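Local coordinates for protein fructuronate-tagaturonate epimerase UxaE from Cohnella laeviribosi in complex with 1 glycerol (Cohnella laeviribosi, PDB 6IL9) that probably interconverts fructuronate and tagaturonate by epimerisation in a zinc-binding TIM barrel, at residues D98-A103 with D459-T464. Numbering follows the deposited sequence.
Sequences DRLGIA and DEFFRT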
loop_
_atom_site.group_PDB
_atom_site.type_symbol
_atom_site.label_atom_id
_atom_site.label_comp_id
_atom_site.label_asym_id
_atom_site.label_seq_id
_atom_site.Cartn_x
_atom_site.Cartn_y
_atom_site.Cartn_z
ATOM N N ASP A 98 4.031 -2.264 -3.916
ATOM C CA ASP A 98 4.863 -2.662 -5.046
ATOM C C ASP A 98 4.318 -3.984 -5.580
ATOM O O ASP A 98 4.563 -5.045 -4.998
ATOM C CB ASP A 98 6.316 -2.779 -4.612
ATOM C CG ASP A 98 7.240 -3.131 -5.755
ATOM O OD1 ASP A 98 6.777 -3.205 -6.922
ATOM O OD2 ASP A 98 8.434 -3.341 -5.476
ATOM N N ARG A 99 3.588 -3.904 -6.692
ATOM C CA ARG A 99 2.986 -5.056 -7.350
ATOM C C ARG A 99 4.005 -5.906 -8.081
ATOM O O ARG A 99 3.682 -7.034 -8.468
ATOM C CB ARG A 99 1.923 -4.592 -8.348
ATOM C CG ARG A 99 0.766 -3.911 -7.687
ATOM C CD ARG A 99 -0.122 -3.200 -8.681
ATOM N NE ARG A 99 -1.384 -2.827 -8.046
ATOM C CZ ARG A 99 -2.380 -2.221 -8.675
ATOM N NH1 ARG A 99 -2.256 -1.893 -9.956
ATOM N NH2 ARG A 99 -3.494 -1.937 -8.013
ATOM N N LEU A 100 5.211 -5.384 -8.272
ATOM C CA LEU A 100 6.226 -5.991 -9.121
ATOM C C LEU A 100 7.410 -6.534 -8.350
ATOM O O LEU A 100 8.076 -7.453 -8.836
ATOM C CB LEU A 100 6.735 -4.969 -10.145
ATOM C CG LEU A 100 5.660 -4.305 -11.007
ATOM C CD1 LEU A 100 6.275 -3.175 -11.821
ATOM C CD2 LEU A 100 5.003 -5.344 -11.916
ATOM N N GLY A 101 7.699 -5.987 -7.173
ATOM C CA GLY A 101 8.879 -6.389 -6.443
ATOM C C GLY A 101 10.170 -5.701 -6.843
ATOM O O GLY A 101 11.239 -6.128 -6.381
ATOM N N ILE A 102 10.116 -4.656 -7.672
ATOM C CA ILE A 102 11.309 -3.961 -8.148
ATOM C C ILE A 102 11.336 -2.483 -7.777
ATOM O O ILE A 102 12.260 -1.777 -8.188
ATOM C CB ILE A 102 11.478 -4.108 -9.674
ATOM C CG1 ILE A 102 10.298 -3.475 -10.411
ATOM C CG2 ILE A 102 11.657 -5.571 -10.055
ATOM C CD1 ILE A 102 10.470 -3.440 -11.944
ATOM N N ALA A 103 10.348 -1.984 -7.040
ATOM C CA ALA A 103 10.291 -0.553 -6.738
ATOM C C ALA A 103 10.907 -0.187 -5.393
ATOM O O ALA A 103 11.034 1.007 -5.091
ATOM C CB ALA A 103 8.841 -0.056 -6.753
ATOM N N ASP A 459 7.746 -11.619 -18.999
ATOM C CA ASP A 459 9.197 -11.778 -19.050
ATOM C C ASP A 459 9.863 -10.593 -19.732
ATOM O O ASP A 459 10.859 -10.055 -19.232
ATOM C CB ASP A 459 9.563 -13.080 -19.765
ATOM C CG ASP A 459 9.151 -14.303 -18.984
ATOM O OD1 ASP A 459 9.134 -14.230 -17.736
ATOM O OD2 ASP A 459 8.836 -15.336 -19.618
ATOM N N GLU A 460 9.332 -10.167 -20.884
ATOM C CA GLU A 460 9.919 -9.022 -21.561
ATOM C C GLU A 460 9.734 -7.744 -20.751
ATOM O O GLU A 460 10.614 -6.881 -20.757
ATOM C CB GLU A 460 9.327 -8.854 -22.960
ATOM C CG GLU A 460 10.043 -7.789 -23.756
ATOM C CD GLU A 460 9.494 -7.601 -25.169
ATOM O OE1 GLU A 460 8.501 -8.269 -25.536
ATOM O OE2 GLU A 460 10.065 -6.767 -25.899
ATOM N N PHE A 461 8.603 -7.611 -20.050
ATOM C CA PHE A 461 8.395 -6.446 -19.190
ATOM C C PHE A 461 9.501 -6.326 -18.146
ATOM O O PHE A 461 10.102 -5.256 -17.971
ATOM C CB PHE A 461 7.019 -6.548 -18.521
ATOM C CG PHE A 461 6.705 -5.413 -17.572
ATOM C CD1 PHE A 461 6.140 -4.233 -18.037
ATOM C CD2 PHE A 461 6.941 -5.542 -16.217
ATOM C CE1 PHE A 461 5.844 -3.194 -17.161
ATOM C CE2 PHE A 461 6.636 -4.514 -15.344
ATOM C CZ PHE A 461 6.088 -3.340 -15.824
ATOM N N PHE A 462 9.776 -7.414 -17.425
ATOM C CA PHE A 462 10.798 -7.333 -16.389
ATOM C C PHE A 462 12.185 -7.181 -16.996
ATOM O O PHE A 462 13.054 -6.538 -16.401
ATOM C CB PHE A 462 10.710 -8.553 -15.468
ATOM C CG PHE A 462 9.666 -8.400 -14.400
ATOM C CD1 PHE A 462 9.902 -7.592 -13.301
ATOM C CD2 PHE A 462 8.431 -9.010 -14.528
ATOM C CE1 PHE A 462 8.928 -7.418 -12.318
ATOM C CE2 PHE A 462 7.454 -8.844 -13.555
ATOM C CZ PHE A 462 7.704 -8.044 -12.450
ATOM N N ARG A 463 12.396 -7.723 -18.197
ATOM C CA ARG A 463 13.676 -7.534 -18.865
ATOM C C ARG A 463 13.920 -6.059 -19.174
ATOM O O ARG A 463 15.014 -5.539 -18.920
ATOM C CB ARG A 463 13.716 -8.386 -20.136
ATOM C CG ARG A 463 15.092 -8.793 -20.608
ATOM C CD ARG A 463 15.034 -10.162 -21.300
ATOM N NE ARG A 463 13.996 -10.222 -22.331
ATOM C CZ ARG A 463 13.050 -11.159 -22.407
ATOM N NH1 ARG A 463 13.001 -12.141 -21.516
ATOM N NH2 ARG A 463 12.156 -11.124 -23.387
ATOM N N THR A 464 12.909 -5.350 -19.700
ATOM C CA THR A 464 13.148 -3.933 -19.966
ATOM C C THR A 464 13.272 -3.139 -18.675
ATOM O O THR A 464 14.059 -2.193 -18.618
ATOM C CB THR A 464 12.070 -3.307 -20.859
ATOM O OG1 THR A 464 10.991 -2.812 -20.065
ATOM C CG2 THR A 464 11.559 -4.279 -21.889
#
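Leu-100 and Ile-102, on the loop 98-103, meet two consecutive phenylalanines of the helical segment 459-464, Phe-461 and Phe-462, in a contact of apolar side chains with no hydrogen bond across it. CD1 of Leu-100 comes in the ring plane to the edge of Phe-461, 3.8 Å from CE2 of Phe-461, the two side chains crossing at about a right angle. CD2 of Leu-100 reaches both rings, 3.9 Å from CZ of Phe-462 and equally close to CE2 of Phe-461. CG of Leu-100 stands anti to its carbonyl carbon (chi1 -55°), which turns the fork toward the helix. Ile-102 adds its CG2 methyl at the edge of the Phe-462 ring, 4.0 Å from CE1 of Phe-462 and in the ring plane. Phe-462 thus reaches the loop with the CE1-CZ end of its ring, and one face of that ring is covered near the rim by CD2 of Phe-461. With Leu-100 cut back to an alanine, CB would still touch Phe-462, but the Phe-461 edge would probably lose its methyl partner.

The carbonyl O of Leu-100 packs 3.6 Å from CE1 of Phe-462, obliquely to the ring. The loop holds its own shape through the Asp-98 carboxylate. OD1 of Asp-98 accepts from the backbone N of Leu-100 at 3.0 Å, an Asx turn, and more weakly from that of Gly-101; OD2 of Asp-98 takes the N of Ala-103 at 2.8 Å. The N-H groups of Leu-100 and Ala-103 both meet the carboxylate from out of its plane.

Phe-461 and Leu-100 also rest on Ala-375 of helix 369-382, and Ile-102 touches Tyr-472 of helix 469-487. The contact thereby packs the beta-alpha loop after strand 93-96, first of the TIM barrel, against the late helix 458-467.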